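Local coordinates for Cys-Gly metallodipeptidase DUG1 (Saccharomyces cerevisiae, PDB 4G1P), which hydrolyses the dipeptide Cys-Gly as a homodimeric, metal-dependent (zinc or manganese) M20A peptidase and serves as the catalytic component of the glutathione-degrading complex, at residues F43-F48 with D137-L142; F20-K25 with W145-D150; Q106-E111 with K131-T136. One frame throughout, in Å; residues are numbered along the deposited sequence.

Contact 1. Residues F43-F48 with D137-L142; sequences FDKAKF and DDTGPL. With ZN (zinc ion), chain B.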
loop_
_atom_site.group_PDB
_atom_site.type_symbol
_atom_site.label_atom_id
_atom_site.label_comp_id
_atom_site.label_asym_id
_atom_site.label_seq_id
_atom_site.Cartn_x
_atom_site.Cartn_y
_atom_site.Cartn_z
ATOM N N PHE A 43 -23.314 7.164 9.662
ATOM C CA PHE A 43 -24.652 7.242 10.243
ATOM C C PHE A 43 -24.992 8.667 10.663
ATOM O O PHE A 43 -26.132 9.115 10.472
ATOM C CB PHE A 43 -24.803 6.301 11.433
ATOM C CG PHE A 43 -24.538 4.860 11.105
ATOM C CD1 PHE A 43 -24.896 4.340 9.866
ATOM C CD2 PHE A 43 -23.919 4.025 12.033
ATOM C CE1 PHE A 43 -24.657 3.008 9.568
ATOM C CE2 PHE A 43 -23.668 2.691 11.743
ATOM C CZ PHE A 43 -24.035 2.177 10.514
ATOM N N ASP A 44 -24.014 9.386 11.212
ATOM C CA ASP A 44 -24.255 10.766 11.642
ATOM C C ASP A 44 -24.586 11.643 10.450
ATOM O O ASP A 44 -25.407 12.553 10.547
ATOM C CB ASP A 44 -23.043 11.362 12.352
ATOM C CG ASP A 44 -22.706 10.649 13.643
ATOM O OD1 ASP A 44 -23.557 9.896 14.151
ATOM O OD2 ASP A 44 -21.587 10.853 14.150
ATOM N N LYS A 45 -23.922 11.361 9.331
ATOM C CA LYS A 45 -24.149 12.076 8.092
ATOM C C LYS A 45 -25.591 11.857 7.648
ATOM O O LYS A 45 -26.295 12.811 7.334
ATOM C CB LYS A 45 -23.158 11.590 7.036
ATOM C CG LYS A 45 -23.254 12.249 5.675
ATOM C CD LYS A 45 -22.588 13.596 5.653
ATOM C CE LYS A 45 -22.660 14.244 4.271
ATOM N NZ LYS A 45 -21.586 13.804 3.354
ATOM N N ALA A 46 -26.032 10.602 7.656
ATOM C CA ALA A 46 -27.413 10.274 7.284
ATOM C C ALA A 46 -28.388 10.961 8.224
ATOM O O ALA A 46 -29.445 11.439 7.812
ATOM C CB ALA A 46 -27.644 8.771 7.316
ATOM N N LYS A 47 -28.016 11.004 9.493
ATOM C CA LYS A 47 -28.864 11.581 10.505
ATOM C C LYS A 47 -28.974 13.069 10.238
ATOM O O LYS A 47 -30.072 13.630 10.257
ATOM C CB LYS A 47 -28.300 11.307 11.909
ATOM C CG LYS A 47 -29.294 11.557 13.035
ATOM C CD LYS A 47 -28.587 11.744 14.361
ATOM C CE LYS A 47 -27.699 12.999 14.357
ATOM N NZ LYS A 47 -26.712 13.032 15.494
ATOM N N PHE A 48 -27.833 13.697 9.965
ATOM C CA PHE A 48 -27.796 15.124 9.687
ATOM C C PHE A 48 -28.685 15.481 8.505
ATOM O O PHE A 48 -29.426 16.452 8.554
ATOM C CB PHE A 48 -26.373 15.582 9.398
ATOM C CG PHE A 48 -26.287 16.988 8.882
ATOM C CD1 PHE A 48 -26.538 18.065 9.720
ATOM C CD2 PHE A 48 -25.966 17.238 7.558
ATOM C CE1 PHE A 48 -26.469 19.377 9.245
ATOM C CE2 PHE A 48 -25.891 18.539 7.074
ATOM C CZ PHE A 48 -26.147 19.614 7.923
ATOM N N ASP A 137 -18.750 15.353 -5.143
ATOM C CA ASP A 137 -19.081 13.946 -5.286
ATOM C C ASP A 137 -19.330 13.374 -3.901
ATOM O O ASP A 137 -18.413 12.801 -3.305
ATOM C CB ASP A 137 -17.908 13.228 -5.973
ATOM C CG ASP A 137 -18.142 11.734 -6.167
ATOM O OD1 ASP A 137 -19.279 11.261 -5.991
ATOM O OD2 ASP A 137 -17.173 11.022 -6.516
ATOM N N ASP A 138 -20.554 13.501 -3.380
ATOM C CA ASP A 138 -21.735 13.972 -4.101
ATOM C C ASP A 138 -22.573 14.863 -3.174
ATOM O O ASP A 138 -23.760 15.068 -3.400
ATOM C CB ASP A 138 -22.578 12.754 -4.529
ATOM C CG ASP A 138 -23.780 13.118 -5.431
ATOM O OD1 ASP A 138 -23.642 13.953 -6.358
ATOM O OD2 ASP A 138 -24.868 12.551 -5.210
ATOM N N THR A 139 -21.951 15.390 -2.124
ATOM C CA THR A 139 -22.704 16.082 -1.073
ATOM C C THR A 139 -23.230 17.486 -1.474
ATOM O O THR A 139 -24.345 17.866 -1.119
ATOM C CB THR A 139 -21.892 16.120 0.244
ATOM O OG1 THR A 139 -21.586 14.779 0.633
ATOM C CG2 THR A 139 -22.670 16.769 1.351
ATOM N N GLY A 140 -22.434 18.239 -2.224
ATOM C CA GLY A 140 -22.910 19.487 -2.786
ATOM C C GLY A 140 -24.185 19.333 -3.612
ATOM O O GLY A 140 -25.205 19.966 -3.308
ATOM N N PRO A 141 -24.138 18.494 -4.666
ATOM C CA PRO A 141 -25.324 18.317 -5.513
ATOM C C PRO A 141 -26.518 17.784 -4.727
ATOM O O PRO A 141 -27.611 18.322 -4.875
ATOM C CB PRO A 141 -24.862 17.289 -6.552
ATOM C CG PRO A 141 -23.369 17.443 -6.591
ATOM C CD PRO A 141 -22.979 17.739 -5.183
ATOM N N LEU A 142 -26.305 16.758 -3.906
ATOM C CA LEU A 142 -27.369 16.204 -3.080
ATOM C C LEU A 142 -28.086 17.302 -2.295
ATOM O O LEU A 142 -29.303 17.457 -2.405
ATOM C CB LEU A 142 -26.807 15.161 -2.109
ATOM C CG LEU A 142 -27.778 14.367 -1.237
ATOM C CD1 LEU A 142 -27.134 13.059 -0.824
ATOM C CD2 LEU A 142 -28.180 15.141 -0.005
HETATM ZN ZN ZN B . -17.300 9.013 -6.312
#

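Contact 2. Residues F20-K25 with W145-D150; sequences FSRLTK and WINVVD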
loop_
_atom_site.group_PDB
_atom_site.type_symbol
_atom_site.label_atom_id
_atom_site.label_comp_id
_atom_site.label_asym_id
_atom_site.label_seq_id
_atom_site.Cartn_x
_atom_site.Cartn_y
_atom_site.Cartn_z
ATOM N N PHE A 20 -24.461 27.575 2.528
ATOM C CA PHE A 20 -23.050 27.393 2.827
ATOM C C PHE A 20 -22.928 26.722 4.176
ATOM O O PHE A 20 -22.148 25.790 4.370
ATOM C CB PHE A 20 -22.335 28.742 2.893
ATOM C CG PHE A 20 -22.009 29.339 1.552
ATOM C CD1 PHE A 20 -21.802 28.537 0.442
ATOM C CD2 PHE A 20 -21.891 30.720 1.404
ATOM C CE1 PHE A 20 -21.493 29.115 -0.797
ATOM C CE2 PHE A 20 -21.583 31.301 0.170
ATOM C CZ PHE A 20 -21.383 30.504 -0.925
ATOM N N SER A 21 -23.708 27.220 5.119
ATOM C CA SER A 21 -23.659 26.705 6.462
ATOM C C SER A 21 -24.054 25.231 6.469
ATOM O O SER A 21 -23.359 24.378 7.040
ATOM C CB SER A 21 -24.580 27.522 7.353
ATOM O OG SER A 21 -24.572 27.008 8.669
ATOM N N ARG A 22 -25.170 24.931 5.824
ATOM C CA ARG A 22 -25.640 23.564 5.734
ATOM C C ARG A 22 -24.570 22.675 5.101
ATOM O O ARG A 22 -24.295 21.581 5.591
ATOM C CB ARG A 22 -26.933 23.511 4.936
ATOM C CG ARG A 22 -27.294 22.126 4.470
ATOM C CD ARG A 22 -28.558 22.150 3.631
ATOM N NE ARG A 22 -29.747 22.304 4.460
ATOM C CZ ARG A 22 -30.879 22.863 4.053
ATOM N NH1 ARG A 22 -30.996 23.333 2.817
ATOM N NH2 ARG A 22 -31.898 22.944 4.890
ATOM N N LEU A 23 -23.942 23.166 4.039
ATOM C CA LEU A 23 -22.962 22.379 3.313
ATOM C C LEU A 23 -21.686 22.181 4.145
ATOM O O LEU A 23 -21.005 21.175 4.024
ATOM C CB LEU A 23 -22.656 23.028 1.969
ATOM C CG LEU A 23 -21.644 22.325 1.075
ATOM C CD1 LEU A 23 -22.101 20.924 0.748
ATOM C CD2 LEU A 23 -21.425 23.124 -0.191
ATOM N N THR A 24 -21.384 23.126 5.022
ATOM C CA THR A 24 -20.187 23.009 5.842
ATOM C C THR A 24 -20.333 21.890 6.857
ATOM O O THR A 24 -19.402 21.106 7.052
ATOM C CB THR A 24 -19.867 24.306 6.597
ATOM O OG1 THR A 24 -19.704 25.381 5.664
ATOM C CG2 THR A 24 -18.606 24.138 7.404
ATOM N N LYS A 25 -21.498 21.826 7.500
ATOM C CA LYS A 25 -21.746 20.826 8.532
ATOM C C LYS A 25 -21.663 19.431 7.952
ATOM O O LYS A 25 -21.033 18.540 8.532
ATOM C CB LYS A 25 -23.115 21.026 9.169
ATOM C CG LYS A 25 -23.180 22.180 10.145
ATOM C CD LYS A 25 -24.617 22.605 10.418
ATOM C CE LYS A 25 -24.658 23.827 11.309
ATOM N NZ LYS A 25 -23.446 24.661 11.054
ATOM N N TRP A 145 -30.669 19.900 -3.887
ATOM C CA TRP A 145 -32.104 19.621 -3.955
ATOM C C TRP A 145 -32.856 20.220 -2.774
ATOM O O TRP A 145 -33.937 20.783 -2.951
ATOM C CB TRP A 145 -32.376 18.127 -4.036
ATOM C CG TRP A 145 -31.857 17.514 -5.303
ATOM C CD1 TRP A 145 -30.837 16.620 -5.423
ATOM C CD2 TRP A 145 -32.310 17.787 -6.636
ATOM N NE1 TRP A 145 -30.640 16.306 -6.742
ATOM C CE2 TRP A 145 -31.535 17.004 -7.507
ATOM C CE3 TRP A 145 -33.304 18.609 -7.173
ATOM C CZ2 TRP A 145 -31.719 17.022 -8.891
ATOM C CZ3 TRP A 145 -33.491 18.621 -8.544
ATOM C CH2 TRP A 145 -32.699 17.834 -9.388
ATOM N N ILE A 146 -32.278 20.137 -1.577
ATOM C CA ILE A 146 -32.931 20.716 -0.405
ATOM C C ILE A 146 -32.904 22.246 -0.424
ATOM O O ILE A 146 -33.906 22.884 -0.110
ATOM C CB ILE A 146 -32.313 20.216 0.892
ATOM C CG1 ILE A 146 -32.186 18.696 0.849
ATOM C CG2 ILE A 146 -33.135 20.696 2.093
ATOM C CD1 ILE A 146 -31.380 18.129 1.976
ATOM N N ASN A 147 -31.760 22.820 -0.790
ATOM C CA ASN A 147 -31.639 24.264 -0.962
ATOM C C ASN A 147 -32.760 24.792 -1.855
ATOM O O ASN A 147 -33.472 25.754 -1.514
ATOM C CB ASN A 147 -30.280 24.603 -1.573
ATOM C CG ASN A 147 -29.113 24.077 -0.735
ATOM O OD1 ASN A 147 -29.246 23.886 0.478
ATOM N ND2 ASN A 147 -27.965 23.837 -1.381
ATOM N N VAL A 148 -32.925 24.120 -2.992
ATOM C CA VAL A 148 -33.960 24.457 -3.943
ATOM C C VAL A 148 -35.364 24.419 -3.334
ATOM O O VAL A 148 -36.146 25.352 -3.528
ATOM C CB VAL A 148 -33.882 23.564 -5.175
ATOM C CG1 VAL A 148 -35.125 23.766 -6.059
ATOM C CG2 VAL A 148 -32.604 23.872 -5.932
ATOM N N VAL A 149 -35.688 23.359 -2.596
ATOM C CA VAL A 149 -36.975 23.340 -1.907
ATOM C C VAL A 149 -37.093 24.558 -0.988
ATOM O O VAL A 149 -38.123 25.217 -0.947
ATOM C CB VAL A 149 -37.202 22.047 -1.114
ATOM C CG1 VAL A 149 -38.452 22.162 -0.286
ATOM C CG2 VAL A 149 -37.310 20.873 -2.043
ATOM N N ASP A 150 -36.015 24.891 -0.295
ATOM C CA ASP A 150 -36.033 26.032 0.591
ATOM C C ASP A 150 -36.288 27.328 -0.167
ATOM O O ASP A 150 -36.993 28.206 0.318
ATOM C CB ASP A 150 -34.722 26.136 1.367
ATOM C CG ASP A 150 -34.646 25.147 2.496
ATOM O OD1 ASP A 150 -35.705 24.592 2.861
ATOM O OD2 ASP A 150 -33.532 24.927 3.022
#

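Contact 3. Residues Q106-E111 with K131-T136; sequences QPAQLE and KGRGVT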
loop_
_atom_site.group_PDB
_atom_site.type_symbol
_atom_site.label_atom_id
_atom_site.label_comp_id
_atom_site.label_asym_id
_atom_site.label_seq_id
_atom_site.Cartn_x
_atom_site.Cartn_y
_atom_site.Cartn_z
ATOM N N GLN A 106 -15.417 9.324 -0.788
ATOM C CA GLN A 106 -14.093 8.709 -0.862
ATOM C C GLN A 106 -13.224 9.059 0.352
ATOM O O GLN A 106 -13.395 10.108 0.951
ATOM C CB GLN A 106 -13.390 9.155 -2.143
ATOM C CG GLN A 106 -13.952 8.539 -3.410
ATOM C CD GLN A 106 -13.562 7.085 -3.562
ATOM O OE1 GLN A 106 -12.389 6.742 -3.449
ATOM N NE2 GLN A 106 -14.545 6.217 -3.804
ATOM N N PRO A 107 -12.300 8.163 0.735
ATOM C CA PRO A 107 -11.376 8.519 1.817
ATOM C C PRO A 107 -10.524 9.721 1.437
ATOM O O PRO A 107 -10.349 10.009 0.249
ATOM C CB PRO A 107 -10.480 7.275 1.951
ATOM C CG PRO A 107 -10.689 6.502 0.707
ATOM C CD PRO A 107 -12.091 6.784 0.271
ATOM N N ALA A 108 -9.995 10.405 2.445
ATOM C CA ALA A 108 -9.131 11.544 2.225
ATOM C C ALA A 108 -8.279 11.834 3.452
ATOM O O ALA A 108 -8.733 11.719 4.595
ATOM C CB ALA A 108 -9.953 12.761 1.856
ATOM N N GLN A 109 -7.038 12.218 3.196
ATOM C CA GLN A 109 -6.118 12.643 4.240
ATOM C C GLN A 109 -5.296 13.789 3.714
ATOM O O GLN A 109 -4.947 13.818 2.530
ATOM C CB GLN A 109 -5.159 11.524 4.604
ATOM C CG GLN A 109 -5.710 10.487 5.536
ATOM C CD GLN A 109 -4.636 9.491 5.900
ATOM O OE1 GLN A 109 -3.621 9.391 5.206
ATOM N NE2 GLN A 109 -4.832 8.771 7.000
ATOM N N LEU A 110 -4.982 14.717 4.608
ATOM C CA LEU A 110 -4.143 15.852 4.288
ATOM C C LEU A 110 -2.847 15.394 3.624
ATOM O O LEU A 110 -2.460 15.886 2.560
ATOM C CB LEU A 110 -3.829 16.610 5.565
ATOM C CG LEU A 110 -2.822 17.746 5.452
ATOM C CD1 LEU A 110 -3.385 18.890 4.611
ATOM C CD2 LEU A 110 -2.438 18.213 6.851
ATOM N N GLU A 111 -2.204 14.410 4.232
ATOM C CA GLU A 111 -0.895 13.975 3.785
ATOM C C GLU A 111 -0.901 13.412 2.372
ATOM O O GLU A 111 0.166 13.222 1.780
ATOM C CB GLU A 111 -0.305 12.961 4.763
ATOM C CG GLU A 111 -0.042 13.516 6.171
ATOM C CD GLU A 111 -1.331 13.825 6.952
ATOM O OE1 GLU A 111 -2.405 13.273 6.580
ATOM O OE2 GLU A 111 -1.263 14.630 7.924
ATOM N N LYS A 131 -13.571 24.085 -1.308
ATOM C CA LYS A 131 -12.642 22.947 -1.293
ATOM C C LYS A 131 -12.964 22.021 -0.134
ATOM O O LYS A 131 -13.014 22.451 1.025
ATOM C CB LYS A 131 -11.195 23.435 -1.187
ATOM C CG LYS A 131 -10.920 24.631 -2.071
ATOM C CD LYS A 131 -9.496 25.123 -1.945
ATOM C CE LYS A 131 -8.571 24.207 -2.740
ATOM N NZ LYS A 131 -9.150 23.884 -4.084
ATOM N N GLY A 132 -13.187 20.750 -0.449
ATOM C CA GLY A 132 -13.475 19.756 0.570
ATOM C C GLY A 132 -13.818 18.427 -0.062
ATOM O O GLY A 132 -14.339 18.397 -1.183
ATOM N N ARG A 133 -13.503 17.327 0.628
ATOM C CA ARG A 133 -13.846 15.996 0.127
ATOM C C ARG A 133 -15.355 15.801 0.123
ATOM O O ARG A 133 -16.008 15.968 1.146
ATOM C CB ARG A 133 -13.199 14.889 0.972
ATOM C CG ARG A 133 -13.811 13.503 0.741
ATOM C CD ARG A 133 -13.593 13.009 -0.708
ATOM N NE ARG A 133 -12.267 12.417 -0.914
ATOM C CZ ARG A 133 -11.416 12.766 -1.876
ATOM N NH1 ARG A 133 -11.727 13.722 -2.736
ATOM N NH2 ARG A 133 -10.247 12.158 -1.978
ATOM N N GLY A 134 -15.903 15.436 -1.028
ATOM C CA GLY A 134 -17.322 15.166 -1.130
ATOM C C GLY A 134 -18.131 16.361 -1.585
ATOM O O GLY A 134 -19.351 16.259 -1.758
ATOM N N VAL A 135 -17.464 17.490 -1.800
ATOM C CA VAL A 135 -18.193 18.704 -2.130
ATOM C C VAL A 135 -18.830 18.646 -3.526
ATOM O O VAL A 135 -19.917 19.170 -3.732
ATOM C CB VAL A 135 -17.360 19.987 -1.906
ATOM C CG1 VAL A 135 -16.343 20.195 -3.014
ATOM C CG2 VAL A 135 -18.290 21.179 -1.799
ATOM N N THR A 136 -18.176 17.970 -4.467
ATOM C CA THR A 136 -18.790 17.717 -5.769
ATOM C C THR A 136 -19.320 16.282 -5.899
ATOM O O THR A 136 -20.242 16.025 -6.660
ATOM C CB THR A 136 -17.835 18.032 -6.947
ATOM O OG1 THR A 136 -18.598 18.274 -8.128
ATOM C CG2 THR A 136 -16.893 16.877 -7.221
#

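Contact 1. Residues F43-F48 with D137-L142
Lys45 and Thr139 are the closest backbone points between two helical segments, 43-48 of helix 39-55 and 137-142 of helix 135-154, with their CA atoms 10.1 Å apart. Both helices belong to the alpha/beta catalytic domain of the M20 metallopeptidases. One long side chain spans this gap. Lys45 points its CB at the other helix, and its chain leaves with CG anti to the backbone N (chi1 -180°), then bends at chi2 and chi4, so the amine meets the threonine tip to tip. Lys45 NZ donates to Thr139 OG1 at 2.9 Å and also to the carbonyl O of Tyr103, in the loop after strand 96-102. The amine is thus buried and held by two oxygens, tying two helices and a loop together. Thr139 CG2 lies beside the end of the lysine, 3.9 Å from Lys45 CE, and the threonine also packs on Ala26 and Ile27 of helix 16-28. With a leucine at this position, the Thr139 hydroxyl and the Tyr103 carbonyl would probably both be left without their buried amine donor, and this polar tie between the segments would be lost. The 137-142 segment also carries the metal site. Its Asp137-Asp138 peptide is cis, as in other M20 enzymes, and Asp138 OD2 accepts from the backbone N of His102, a probable zinc ligand. Asp137 belongs to both zinc sites of the enzyme; at one of them, shared with Glu172 and His450, Asp137 OD2 binds the zinc ion at 2.0 Å.

Contact 2. Residues F20-K25 with W145-D150
Arg22 and Asn147 bring segments 20-25 and 145-150 nearest, with their CA atoms 9.0 Å apart on two helices that run nearly antiparallel (153°). The local axes come no closer than 11.4 Å, so this pair of helices in the M20 catalytic domain is joined here by a long arginine reaching across. An extended start (chi1 164°, chi2 -178°) carries the Arg22 chain away from helix 16-28, and a turn at chi3 sets the guanidinium against helix 135-154. There it meets three residues spread over one turn. Its plane is almost that of the Asn147 amide, and Arg22 NH1 donates in the carbonyl plane to Asn147 OD1 at 3.0 Å. The same nitrogen joins NH2 in an end-on salt bridge in which both converge on a single oxygen, Asp150 OD2; Arg22 NH2 comes in on the syn lone pair of Asp150 OD2 at 3.2 Å, whereas NH1 arrives from above the carboxylate plane. Helix 39-55 supplies a further partner, Gln52 OE1, for Arg22 NE, and Asp150 OD1 is taken by Ser56 OG and Lys153 NZ. With polar partners on several edges, the guanidinium is probably fixed in its rotation. One of its faces rests on a methyl group: Ile146 CG2 stands 3.5 Å from Arg22 NH1, offset toward the rim.

Contact 3. Residues Q106-E111 with K131-T136
An arginine side chain gripping backbone carbonyls pins the loop after strand 96-102 to the turn that leads into helix 135-154, at the edge of the zinc centre of this M20 peptidase. Gly132 to Val135 form a type II beta turn, in which Gly134 takes a conformation (phi 94°) that would press any CB against the preceding carbonyl O. Arg133, ahead of it in the turn, points toward the loop, and bends at chi2 and chi3 fold its chain so that NE and NH2 both face Pro107. The two nitrogens hold the single atom Pro107 O side-on, and Arg133 NH2 donates to Pro107 O at 3.1 Å, the straighter of the two bonds. The oxygen lies in the guanidinium plane, yet both donors approach from the same face of the carbonyl, NE well above it. Arg133 NE makes a further, weak bond to Gln106 O at 3.2 Å. On the far end of the group NH1 is taken by Ser451 O and by Glu454 OE1 in a salt bridge, so the guanidinium bridges the 106-111 loop to the chain following the metal ligand His450. Gln106 lays its CB over one guanidinium face, but its amide leads away, where NE2 donates to OE1 of the zinc ligand Glu172. By holding Pro107 O, and Gln106 O weakly, Arg133 probably steadies the backbone beside this second-shell residue. Lys334 of the second subunit packs on Gln106 and Pro107. The methyl of Ala108 adds contact at an oblique angle, Ala108 CB lying 3.6 Å from Arg133 NE.

How the contacts relate
All three contacts draw on helix 135-154 or the turn leading into it. Contact 1 is buried near the metal site, whereas contacts 2 and 3 are only partly buried. Their chemistry differs accordingly: a buried lysine-threonine hydrogen bond, a charged arginine-aspartate pair away from the annotated sites, and an arginine holding main-chain oxygens near the zinc centre and the second subunit. They also touch directly. Thr139 N probably bonds to Gly134 O at 2.8 Å, running contact 3 into contact 1, and the Phe48 ring packs on helix 16-28, with Phe48 CZ 3.6 Å from Arg22 O, joining contacts 1 and 2.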